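Putative HAD-hydrolase YfnB (Bacillus subtilis, PDB 3ED5) is a putative hydrolase of the haloacid dehalogenase superfamily, probably a phosphatase acting on 5'-nucleotides. Local coordinates at residues 54-59 / 68-73; 124-129 / 155-160; 6-11 / 176-181; 197-202 / 216-221. One frame throughout, in Å; residues are numbered along the deposited sequence.

Contact 1. Residues 54-59 / 68-73. With FMT (formic acid), chain B; FMT (formic acid), chain F.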
# COMPACT_ATOMS: atom_id res chain seq x y z
N GLY A 54 8.53 -7.49 -9.11
CA GLY A 54 9.40 -8.58 -8.69
C GLY A 54 10.30 -8.20 -7.53
O GLY A 54 10.57 -9.03 -6.67
N LEU A 55 10.81 -6.97 -7.52
CA LEU A 55 11.71 -6.53 -6.46
C LEU A 55 10.89 -6.34 -5.17
O LEU A 55 11.31 -6.82 -4.12
CB LEU A 55 12.43 -5.23 -6.84
CG LEU A 55 13.35 -5.30 -8.08
CD1 LEU A 55 13.80 -3.89 -8.45
CD2 LEU A 55 14.55 -6.20 -7.81
N TRP A 56 9.72 -5.71 -5.25
CA TRP A 56 8.89 -5.57 -4.02
C TRP A 56 8.49 -6.94 -3.49
O TRP A 56 8.47 -7.16 -2.27
CB TRP A 56 7.64 -4.67 -4.20
CG TRP A 56 7.98 -3.24 -4.19
CD1 TRP A 56 8.43 -2.48 -5.29
CD2 TRP A 56 8.01 -2.35 -3.07
NE1 TRP A 56 8.69 -1.19 -4.89
CE2 TRP A 56 8.43 -1.08 -3.54
CE3 TRP A 56 7.63 -2.48 -1.70
CZ2 TRP A 56 8.54 0.04 -2.71
CZ3 TRP A 56 7.76 -1.34 -0.86
CH2 TRP A 56 8.22 -0.10 -1.37
N ARG A 57 8.18 -7.88 -4.38
CA ARG A 57 7.86 -9.23 -3.90
C ARG A 57 9.05 -9.84 -3.17
O ARG A 57 8.87 -10.47 -2.12
CB ARG A 57 7.41 -10.19 -5.03
CG ARG A 57 5.98 -9.89 -5.49
CD ARG A 57 4.94 -10.29 -4.40
NE ARG A 57 4.98 -11.73 -4.20
CZ ARG A 57 5.21 -12.34 -3.04
NH1 ARG A 57 5.38 -11.65 -1.92
NH2 ARG A 57 5.23 -13.66 -3.01
N ALA A 58 10.26 -9.67 -3.71
CA ALA A 58 11.48 -10.21 -3.06
C ALA A 58 11.62 -9.60 -1.66
O ALA A 58 11.90 -10.32 -0.67
CB ALA A 58 12.73 -9.98 -3.92
N PHE A 59 11.35 -8.30 -1.55
CA PHE A 59 11.34 -7.64 -0.21
C PHE A 59 10.27 -8.22 0.73
O PHE A 59 10.58 -8.54 1.89
CB PHE A 59 11.21 -6.14 -0.40
CG PHE A 59 10.65 -5.39 0.79
CD1 PHE A 59 11.39 -5.24 1.97
CD2 PHE A 59 9.41 -4.78 0.68
CE1 PHE A 59 10.87 -4.50 3.04
CE2 PHE A 59 8.87 -4.03 1.75
CZ PHE A 59 9.62 -3.90 2.93
N GLU A 68 17.34 -1.70 -1.12
CA GLU A 68 17.88 -2.32 -2.34
C GLU A 68 16.84 -2.28 -3.45
O GLU A 68 17.17 -2.00 -4.60
CB GLU A 68 18.36 -3.76 -2.13
CG GLU A 68 18.73 -4.45 -3.47
CD GLU A 68 19.45 -5.77 -3.32
OE1 GLU A 68 19.58 -6.23 -2.17
OE2 GLU A 68 19.89 -6.34 -4.35
N VAL A 69 15.58 -2.56 -3.10
CA VAL A 69 14.46 -2.50 -4.07
C VAL A 69 14.44 -1.12 -4.73
O VAL A 69 14.50 -1.01 -5.98
CB VAL A 69 13.07 -2.76 -3.38
CG1 VAL A 69 11.89 -2.42 -4.35
CG2 VAL A 69 12.97 -4.21 -2.90
N VAL A 70 14.37 -0.07 -3.93
CA VAL A 70 14.07 1.24 -4.50
C VAL A 70 15.30 1.84 -5.18
O VAL A 70 15.13 2.57 -6.16
CB VAL A 70 13.44 2.26 -3.53
CG1 VAL A 70 12.07 1.71 -3.01
CG2 VAL A 70 14.42 2.64 -2.40
N ASN A 71 16.49 1.50 -4.68
CA ASN A 71 17.76 2.03 -5.23
C ASN A 71 18.30 1.24 -6.40
O ASN A 71 19.31 1.65 -7.02
CB ASN A 71 18.80 2.23 -4.14
CG ASN A 71 18.39 3.33 -3.19
OD1 ASN A 71 17.84 4.33 -3.62
ND2 ASN A 71 18.65 3.14 -1.90
N THR A 72 17.67 0.11 -6.72
CA THR A 72 18.10 -0.59 -7.93
C THR A 72 17.09 -0.64 -9.07
O THR A 72 17.49 -0.92 -10.21
CB THR A 72 18.63 -2.01 -7.65
OG1 THR A 72 17.61 -2.79 -7.05
CG2 THR A 72 19.84 -1.98 -6.71
N ARG A 73 15.82 -0.40 -8.80
CA ARG A 73 14.79 -0.61 -9.83
C ARG A 73 15.06 0.25 -11.08
O ARG A 73 14.96 -0.25 -12.22
CB ARG A 73 13.37 -0.37 -9.29
CG ARG A 73 13.17 1.04 -8.71
CD ARG A 73 11.86 1.06 -7.86
NE ARG A 73 11.69 2.30 -7.12
CZ ARG A 73 10.61 2.55 -6.37
NH1 ARG A 73 9.60 1.66 -6.36
NH2 ARG A 73 10.50 3.69 -5.71
C FMT B . 7.23 3.12 -3.73
O1 FMT B . 7.52 3.14 -4.91
O2 FMT B . 8.05 3.29 -2.84
C FMT F . 20.77 -0.08 -1.45
O1 FMT F . 20.72 1.11 -1.13
O2 FMT F . 20.78 -1.01 -0.64
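One face of the Trp-56 indole is covered by Val-69, whose CG1 stands 3.6 Å from the centroid of the five-membered ring and 17° off its normal, a CH-pi contact. At the indole edge, near the ring plane, lie Arg-73 NH1 and a formate oxygen. The guanidinium of Arg-73 is turned 47° from the indole and carries Val-70 CG1 off-centre over one face. Trp-56 NE1 and Arg-73 NH1 approach to 3.3 Å, but both are donors and do not bond; the guanidinium instead turns to acceptors. The formate lies at its edge, near its plane, where NH1 and NH2 of Arg-73 both donate to formate O1, at 2.9 and 3.1 Å, while Glu-91 forms a salt bridge with NH2 and Asn-52 accepts from NH1.

Segments 54-59 and 68-73, of helices 42-60 and 66-80, run nearly antiparallel with their axes 9.4 Å apart, in the helical cap that HAD hydrolases of this type insert after the first strand of the Rossmann-like core. Val-69 fills the space between Trp-56, Leu-55 and Phe-59: with CG1 anti to its backbone N (chi1 169°), it sends that methyl to the indole, and CG2 to Phe-59 CB, 3.6 Å away. Leu-55 packs beside it, its CB 3.8 Å from Val-69 CG1, and its CD1 lies 3.6 Å from Arg-73 CB. Glu-91 and Arg-95 of helix 87-98 also touch Val-70, and Arg-95 binds the formate held by Arg-73.

Contact 2. Residues 124-129 / 155-160. With FMT (formic acid), chain C; FMT (formic acid), chain D.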
# COMPACT_ATOMS: atom_id res chain seq x y z
N VAL A 124 -1.48 0.34 8.06
CA VAL A 124 -0.46 -0.71 8.03
C VAL A 124 0.18 -0.65 6.63
O VAL A 124 -0.49 -0.90 5.62
CB VAL A 124 -0.98 -2.14 8.41
CG1 VAL A 124 -1.34 -2.14 9.96
CG2 VAL A 124 -2.21 -2.57 7.53
N THR A 125 1.43 -0.25 6.60
CA THR A 125 2.08 -0.01 5.29
C THR A 125 3.55 -0.44 5.25
O THR A 125 4.28 -0.30 6.23
CB THR A 125 1.90 1.50 4.85
OG1 THR A 125 2.44 1.68 3.51
CG2 THR A 125 2.65 2.46 5.81
N ASN A 126 3.98 -0.94 4.07
CA ASN A 126 5.40 -1.22 3.79
C ASN A 126 6.07 -0.03 3.06
O ASN A 126 7.27 -0.05 2.80
CB ASN A 126 5.53 -2.43 2.85
CG ASN A 126 5.38 -3.75 3.56
OD1 ASN A 126 5.25 -3.80 4.79
ND2 ASN A 126 5.37 -4.82 2.79
N GLY A 127 5.29 1.00 2.76
CA GLY A 127 5.81 2.19 2.05
C GLY A 127 6.81 2.99 2.87
O GLY A 127 6.82 2.94 4.09
N VAL A 128 7.65 3.75 2.21
CA VAL A 128 8.59 4.63 2.90
C VAL A 128 7.84 5.57 3.87
O VAL A 128 6.87 6.24 3.47
CB VAL A 128 9.42 5.42 1.90
CG1 VAL A 128 10.31 6.48 2.61
CG2 VAL A 128 10.26 4.41 1.10
N SER A 129 8.30 5.61 5.13
CA SER A 129 7.54 6.33 6.16
C SER A 129 7.29 7.80 5.77
O SER A 129 6.15 8.27 5.78
CB SER A 129 8.23 6.26 7.53
OG SER A 129 7.33 6.81 8.47
N GLY A 155 11.62 -4.13 11.69
CA GLY A 155 12.61 -5.12 11.31
C GLY A 155 12.09 -6.12 10.31
O GLY A 155 12.88 -6.92 9.79
N PHE A 156 10.77 -6.09 10.06
CA PHE A 156 10.08 -7.02 9.20
C PHE A 156 9.17 -6.21 8.26
O PHE A 156 9.27 -4.97 8.21
CB PHE A 156 9.25 -8.02 10.05
CG PHE A 156 10.05 -8.73 11.11
CD1 PHE A 156 10.67 -9.94 10.83
CD2 PHE A 156 10.19 -8.18 12.38
CE1 PHE A 156 11.42 -10.62 11.84
CE2 PHE A 156 10.93 -8.83 13.39
CZ PHE A 156 11.56 -10.05 13.11
N GLN A 157 8.29 -6.88 7.53
CA GLN A 157 7.42 -6.19 6.58
C GLN A 157 6.21 -7.08 6.37
O GLN A 157 6.31 -8.27 6.54
CB GLN A 157 8.15 -5.92 5.23
CG GLN A 157 8.64 -7.15 4.45
CD GLN A 157 9.82 -7.88 5.09
OE1 GLN A 157 10.72 -7.27 5.69
NE2 GLN A 157 9.83 -9.22 4.96
N LYS A 158 5.07 -6.50 5.99
CA LYS A 158 3.94 -7.31 5.51
C LYS A 158 4.45 -8.19 4.35
O LYS A 158 5.21 -7.69 3.48
CB LYS A 158 2.76 -6.46 5.03
CG LYS A 158 2.24 -5.37 5.98
CD LYS A 158 0.93 -4.73 5.37
CE LYS A 158 1.27 -3.78 4.30
NZ LYS A 158 0.08 -3.03 3.81
N PRO A 159 4.05 -9.47 4.30
CA PRO A 159 3.02 -10.15 5.13
C PRO A 159 3.53 -10.87 6.39
O PRO A 159 2.76 -11.62 7.03
CB PRO A 159 2.48 -11.21 4.17
CG PRO A 159 3.72 -11.66 3.47
CD PRO A 159 4.45 -10.34 3.17
N MSE A 160 4.79 -10.67 6.75
CA MSE A 160 5.41 -11.43 7.86
C MSE A 160 4.61 -11.33 9.15
O MSE A 160 4.24 -10.23 9.57
CB MSE A 160 6.85 -10.97 8.12
CG MSE A 160 7.79 -11.17 6.92
SE MSE A 160 7.86 -13.02 6.23
CE MSE A 160 6.54 -12.93 4.84
C FMT C . 2.14 -2.84 1.24
O1 FMT C . 2.90 -2.56 0.32
O2 FMT C . 2.12 -2.11 2.23
C FMT D . 12.87 -9.97 7.51
O1 FMT D . 12.60 -10.15 6.29
O2 FMT D . 13.27 -8.90 8.04
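Asn-126 and Lys-158 pair through the side-chain amide of one and the backbone of the other. Asn-126 OD1 accepts from Lys-158 N at 3.0 Å, with the donor in the carbonyl plane on a lone pair, and Asn-126 ND2 donates to Lys-158 O, also at 3.0 Å and fairly straight (163°). That oxygen lies in the plane of the amide; the two bonds fix the rotation of the Asn-126 amide and tell its oxygen end from its nitrogen end. Chi2 of Asn-126, close to zero (-5°), turns the amide so that both ends meet the same residue.

The lysine side chain runs back past the asparagine, CG lying 3.6 Å from Asn-126 OD1, and bends at chi3 (-78°) to bring NZ to Val-124 O at 2.9 Å. There the ammonium sits above the carbonyl plane, not on a lone pair. It also forms salt bridges with Asp-189, its strongest partner, and with Asp-13, the probable nucleophile. A formate lies beside NZ and Asn-126 N, but its modelled place is unsure. Gln-157 NE2 donates to Glu-60 O and to a second formate. Thr-125 OG1 accepts from Gly-127 N at 3.0 Å, an ST turn, and is also bonded to Gln-132. Strand 120-125 ending in Thr-125, with Asn-126 just beyond it, faced by a loop lysine that reaches the aspartates, matches motifs II and III of the HAD phosphatase active site.

Contact 3. Residues 6-11 / 176-181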
# COMPACT_ATOMS: atom_id res chain seq x y z
N ARG A 6 -19.28 -7.66 15.39
CA ARG A 6 -19.04 -6.24 15.15
C ARG A 6 -17.54 -5.97 15.22
O ARG A 6 -16.94 -6.10 16.32
CB ARG A 6 -19.77 -5.41 16.23
CG ARG A 6 -21.16 -4.92 15.85
CD ARG A 6 -21.03 -3.59 15.11
NE ARG A 6 -22.29 -2.93 14.81
CZ ARG A 6 -23.21 -3.40 13.98
NH1 ARG A 6 -23.03 -4.58 13.39
NH2 ARG A 6 -24.32 -2.71 13.76
N TYR A 7 -16.92 -5.56 14.10
CA TYR A 7 -15.51 -5.21 14.16
C TYR A 7 -15.36 -3.94 14.96
O TYR A 7 -16.26 -3.09 14.95
CB TYR A 7 -14.91 -4.97 12.76
CG TYR A 7 -14.93 -6.20 11.92
CD1 TYR A 7 -13.96 -7.20 12.09
CD2 TYR A 7 -15.94 -6.39 10.96
CE1 TYR A 7 -14.01 -8.38 11.32
CE2 TYR A 7 -16.00 -7.55 10.17
CZ TYR A 7 -15.03 -8.52 10.35
OH TYR A 7 -15.06 -9.64 9.56
N ARG A 8 -14.22 -3.80 15.61
CA ARG A 8 -13.92 -2.58 16.35
C ARG A 8 -12.72 -1.83 15.77
O ARG A 8 -12.65 -0.61 15.90
CB ARG A 8 -13.64 -2.90 17.81
CG ARG A 8 -14.91 -3.35 18.53
CD ARG A 8 -14.75 -3.27 20.04
NE ARG A 8 -13.82 -4.28 20.55
CZ ARG A 8 -14.18 -5.50 20.92
NH1 ARG A 8 -15.45 -5.88 20.82
NH2 ARG A 8 -13.26 -6.34 21.40
N THR A 9 -11.82 -2.57 15.13
CA THR A 9 -10.51 -2.07 14.75
C THR A 9 -10.34 -2.36 13.27
O THR A 9 -10.43 -3.53 12.87
CB THR A 9 -9.44 -2.82 15.53
OG1 THR A 9 -9.73 -2.71 16.94
CG2 THR A 9 -8.03 -2.26 15.24
N LEU A 10 -10.05 -1.32 12.47
CA LEU A 10 -9.83 -1.49 11.02
C LEU A 10 -8.39 -1.11 10.69
O LEU A 10 -7.94 -0.02 11.07
CB LEU A 10 -10.81 -0.63 10.17
CG LEU A 10 -12.28 -0.80 10.62
CD1 LEU A 10 -13.19 0.15 9.82
CD2 LEU A 10 -12.75 -2.26 10.48
N LEU A 11 -7.68 -2.01 10.02
CA LEU A 11 -6.32 -1.75 9.59
C LEU A 11 -6.34 -1.54 8.07
O LEU A 11 -6.75 -2.43 7.32
CB LEU A 11 -5.40 -2.94 9.91
CG LEU A 11 -5.51 -3.54 11.34
CD1 LEU A 11 -4.49 -4.68 11.48
CD2 LEU A 11 -5.25 -2.50 12.44
N ALA A 176 -8.00 -9.81 17.86
CA ALA A 176 -8.00 -10.27 16.45
C ALA A 176 -9.41 -10.50 15.92
O ALA A 176 -9.72 -10.08 14.81
CB ALA A 176 -7.17 -11.53 16.29
N GLU A 177 -10.28 -11.11 16.74
CA GLU A 177 -11.64 -11.45 16.33
C GLU A 177 -12.45 -10.22 15.90
O GLU A 177 -13.40 -10.34 15.12
CB GLU A 177 -12.34 -12.15 17.49
CG GLU A 177 -13.72 -12.61 17.17
CD GLU A 177 -14.41 -13.18 18.38
OE1 GLU A 177 -13.71 -13.53 19.36
OE2 GLU A 177 -15.65 -13.28 18.35
N HIS A 178 -12.09 -9.04 16.41
CA HIS A 178 -12.82 -7.80 16.13
C HIS A 178 -12.02 -6.84 15.28
O HIS A 178 -12.25 -5.62 15.31
CB HIS A 178 -13.19 -7.13 17.45
CG HIS A 178 -14.04 -8.00 18.31
ND1 HIS A 178 -15.41 -8.06 18.17
CD2 HIS A 178 -13.72 -8.88 19.28
CE1 HIS A 178 -15.90 -8.92 19.04
NE2 HIS A 178 -14.89 -9.44 19.72
N THR A 179 -11.07 -7.40 14.54
CA THR A 179 -10.21 -6.62 13.68
C THR A 179 -10.33 -7.06 12.22
O THR A 179 -10.35 -8.26 11.92
CB THR A 179 -8.74 -6.75 14.13
OG1 THR A 179 -8.62 -6.32 15.48
CG2 THR A 179 -7.78 -5.90 13.23
N LEU A 180 -10.35 -6.08 11.30
CA LEU A 180 -10.39 -6.35 9.87
C LEU A 180 -9.21 -5.65 9.22
O LEU A 180 -8.98 -4.45 9.50
CB LEU A 180 -11.71 -5.80 9.28
CG LEU A 180 -11.87 -6.01 7.75
CD1 LEU A 180 -12.03 -7.51 7.39
CD2 LEU A 180 -13.12 -5.24 7.27
N ILE A 181 -8.51 -6.33 8.31
CA ILE A 181 -7.53 -5.63 7.49
C ILE A 181 -8.10 -5.46 6.07
O ILE A 181 -8.65 -6.40 5.50
CB ILE A 181 -6.14 -6.31 7.45
CG1 ILE A 181 -5.18 -5.50 6.54
CG2 ILE A 181 -6.23 -7.79 7.02
CD1 ILE A 181 -3.66 -5.98 6.65
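Arg-8 lays its guanidinium flat on the His-178 ring, centres 3.8 Å apart and planes at 27°, with NH1 over the ring centre. The imidazole is held from its edge as well: ND1 donates to Arg-6 O at 3.1 Å, with that oxygen in the ring plane and the bond nearly straight (169°). On the other face of the imidazole lies Glu-177 CG. Bending of the Arg-8 chain at chi3 (-69°) brings the guanidinium back over the ring.

The backbone O of His-178 takes two bonds at this end of the strand pair, from Arg-8 N (2.7 Å) and Thr-9 N (3.1 Å). From there the regular parallel ladder takes over: Leu-180 N donates to Thr-9 O, and Leu-11 N to Leu-180 O at 2.8 Å. Tyr-7 and Leu-10 both pack on Leu-180, whose CB stands over one face of the Tyr-7 ring, 4.1 Å from its centroid. On the reverse side of the sheet, Leu-11 CG meets Thr-179 CG2 at 3.8 Å, while Thr-179 OG1 is bonded to Ser-175 O. Tyr-7 OH is hydrogen-bonded to Asp-199 OD2 and Tyr-218 OH.

Strands 9-12 and 179-183 are central neighbours in the parallel sheet of the Rossmann-like core. Strand 120-125 flanks the first and strand 199-203 the second, while Leu-230 of helix 226-230 packs on Tyr-7, Leu-10 and Leu-180.

Contact 4. Residues 197-202 / 216-221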
# COMPACT_ATOMS: atom_id res chain seq x y z
N GLY A 197 -4.13 -14.15 11.74
CA GLY A 197 -5.38 -14.48 12.39
C GLY A 197 -6.46 -13.42 12.26
O GLY A 197 -7.37 -13.39 13.10
N LEU A 198 -6.37 -12.59 11.22
CA LEU A 198 -7.39 -11.57 10.95
C LEU A 198 -8.32 -11.90 9.78
O LEU A 198 -7.88 -12.45 8.77
CB LEU A 198 -6.74 -10.21 10.64
CG LEU A 198 -5.68 -9.70 11.63
CD1 LEU A 198 -5.12 -8.44 11.09
CD2 LEU A 198 -6.33 -9.48 13.02
N ASP A 199 -9.58 -11.46 9.89
CA ASP A 199 -10.45 -11.36 8.72
C ASP A 199 -9.81 -10.35 7.76
O ASP A 199 -9.18 -9.37 8.20
CB ASP A 199 -11.87 -10.90 9.11
CG ASP A 199 -12.66 -12.00 9.81
OD1 ASP A 199 -12.15 -13.13 9.90
OD2 ASP A 199 -13.80 -11.72 10.26
N THR A 200 -9.97 -10.59 6.46
CA THR A 200 -9.38 -9.75 5.41
C THR A 200 -10.41 -9.27 4.38
O THR A 200 -11.35 -10.01 4.02
CB THR A 200 -8.30 -10.54 4.63
OG1 THR A 200 -8.87 -11.78 4.21
CG2 THR A 200 -7.06 -10.85 5.51
N CYS A 201 -10.19 -8.06 3.86
CA CYS A 201 -11.04 -7.49 2.80
C CYS A 201 -10.14 -7.04 1.63
O CYS A 201 -9.36 -6.13 1.78
CB CYS A 201 -11.85 -6.32 3.35
SG CYS A 201 -12.94 -5.60 2.08
N TRP A 202 -10.28 -7.73 0.50
CA TRP A 202 -9.48 -7.48 -0.68
C TRP A 202 -10.15 -6.41 -1.55
O TRP A 202 -11.24 -6.64 -2.08
CB TRP A 202 -9.34 -8.80 -1.47
CG TRP A 202 -8.39 -8.68 -2.64
CD1 TRP A 202 -7.33 -7.83 -2.76
CD2 TRP A 202 -8.39 -9.50 -3.83
NE1 TRP A 202 -6.68 -8.04 -3.97
CE2 TRP A 202 -7.30 -9.07 -4.63
CE3 TRP A 202 -9.21 -10.54 -4.29
CZ2 TRP A 202 -7.03 -9.64 -5.88
CZ3 TRP A 202 -8.93 -11.13 -5.52
CH2 TRP A 202 -7.84 -10.66 -6.31
N PRO A 216 -9.46 -14.18 0.50
CA PRO A 216 -9.85 -13.17 1.50
C PRO A 216 -11.21 -13.49 2.15
O PRO A 216 -11.99 -14.25 1.58
CB PRO A 216 -9.97 -11.90 0.65
CG PRO A 216 -10.44 -12.41 -0.68
CD PRO A 216 -9.74 -13.73 -0.88
N THR A 217 -11.51 -12.89 3.30
CA THR A 217 -12.85 -13.05 3.90
C THR A 217 -13.87 -12.36 3.02
O THR A 217 -14.97 -12.91 2.82
CB THR A 217 -12.93 -12.45 5.34
OG1 THR A 217 -11.77 -12.88 6.06
CG2 THR A 217 -14.22 -12.90 6.08
N TYR A 218 -13.51 -11.17 2.52
CA TYR A 218 -14.38 -10.39 1.62
C TYR A 218 -13.58 -9.88 0.44
O TYR A 218 -12.38 -9.70 0.54
CB TYR A 218 -14.92 -9.13 2.32
CG TYR A 218 -15.42 -9.39 3.71
CD1 TYR A 218 -16.71 -9.87 3.93
CD2 TYR A 218 -14.59 -9.12 4.82
CE1 TYR A 218 -17.19 -10.11 5.21
CE2 TYR A 218 -15.07 -9.35 6.12
CZ TYR A 218 -16.37 -9.85 6.30
OH TYR A 218 -16.87 -10.10 7.56
N GLU A 219 -14.28 -9.61 -0.66
CA GLU A 219 -13.68 -8.99 -1.84
C GLU A 219 -14.66 -7.91 -2.34
O GLU A 219 -15.85 -8.22 -2.55
CB GLU A 219 -13.48 -10.06 -2.91
CG GLU A 219 -12.87 -9.42 -4.19
CD GLU A 219 -12.69 -10.43 -5.31
OE1 GLU A 219 -12.89 -11.66 -5.10
OE2 GLU A 219 -12.34 -9.97 -6.43
N ILE A 220 -14.16 -6.69 -2.56
CA ILE A 220 -15.01 -5.58 -3.02
C ILE A 220 -14.36 -4.86 -4.20
O ILE A 220 -13.16 -5.00 -4.40
CB ILE A 220 -15.26 -4.56 -1.92
CG1 ILE A 220 -13.96 -3.92 -1.44
CG2 ILE A 220 -15.90 -5.27 -0.72
CD1 ILE A 220 -14.19 -2.91 -0.19
N ARG A 221 -15.16 -4.08 -4.92
CA ARG A 221 -14.61 -3.22 -5.98
C ARG A 221 -14.52 -1.76 -5.54
O ARG A 221 -13.60 -1.05 -5.94
CB ARG A 221 -15.42 -3.34 -7.26
CG ARG A 221 -15.31 -4.74 -7.87
CD ARG A 221 -16.23 -4.85 -9.06
NE ARG A 221 -15.71 -4.11 -10.19
CZ ARG A 221 -16.39 -3.89 -11.31
NH1 ARG A 221 -17.64 -4.33 -11.45
NH2 ARG A 221 -15.82 -3.20 -12.29
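Trp-202 and Glu-219 lie side by side, pointing the same way from the sheet, and the carboxylate end of the glutamate meets the benzo part of the indole obliquely: Glu-219 CD is 3.6 Å from Trp-202 CE3, the two planes turned 40° apart. Both side chains leave with CG anti to the backbone N (chi1 -173° and 179°), which sends both the same way and sets the glutamate's end beside CE3 and CZ3. Pro-216 fills the angle at the root of the indole, its CB 3.8 Å from Trp-202 CB, and Ile-190 of helix 186-195 touches both residues. Asn-204 bonds the glutamate and Asp-184 O takes the indole N-H.

The reverse side is shaped by Cys-201, whose SG settles against Ile-220 CD1 at 3.7 Å and Tyr-218 CB at 4.1 Å; Leu-226 of helix 226-230 touches Cys-201 and Ile-220. The Tyr-218 ring carries Thr-217 CG2 off-centre over one face.

At the start of the pair two threonines interlock. Thr-217 OG1 accepts from Thr-200 N at 2.9 Å, and Thr-200 OG1 from Thr-217 N at 3.0 Å, each hydroxyl fitting against the opposing backbone. Further on, Trp-202 N donates to Tyr-218 O and Trp-202 O accepts from Ile-220 N, the regular pattern of parallel strands. Strand 218-220 thereby closes one margin of the six-stranded parallel sheet, with helices on both sides, in the Rossmann-like core of HAD hydrolases.

In the fold
Contacts 2, 3 and 4 all reach the parallel sheet, whereas contact 1 joins two helices apart from it, its centre about 31 Å from that of contact 3. Contact 3 joins central strands and is largely buried; contact 4, at the sheet margin, is only partly so, as is contact 1. Backbone ladders bind the two strand pairs, and Tyr-7 ties them together through Asp-199 and Tyr-218. Contact 1 has no hydrogen bond between its segments and relies on apolar and CH-pi packing. Contact 2, buried near the probable nucleophile, depends on polar bonds; it meets contact 1 through Phe-59 and contact 3 through Val-124.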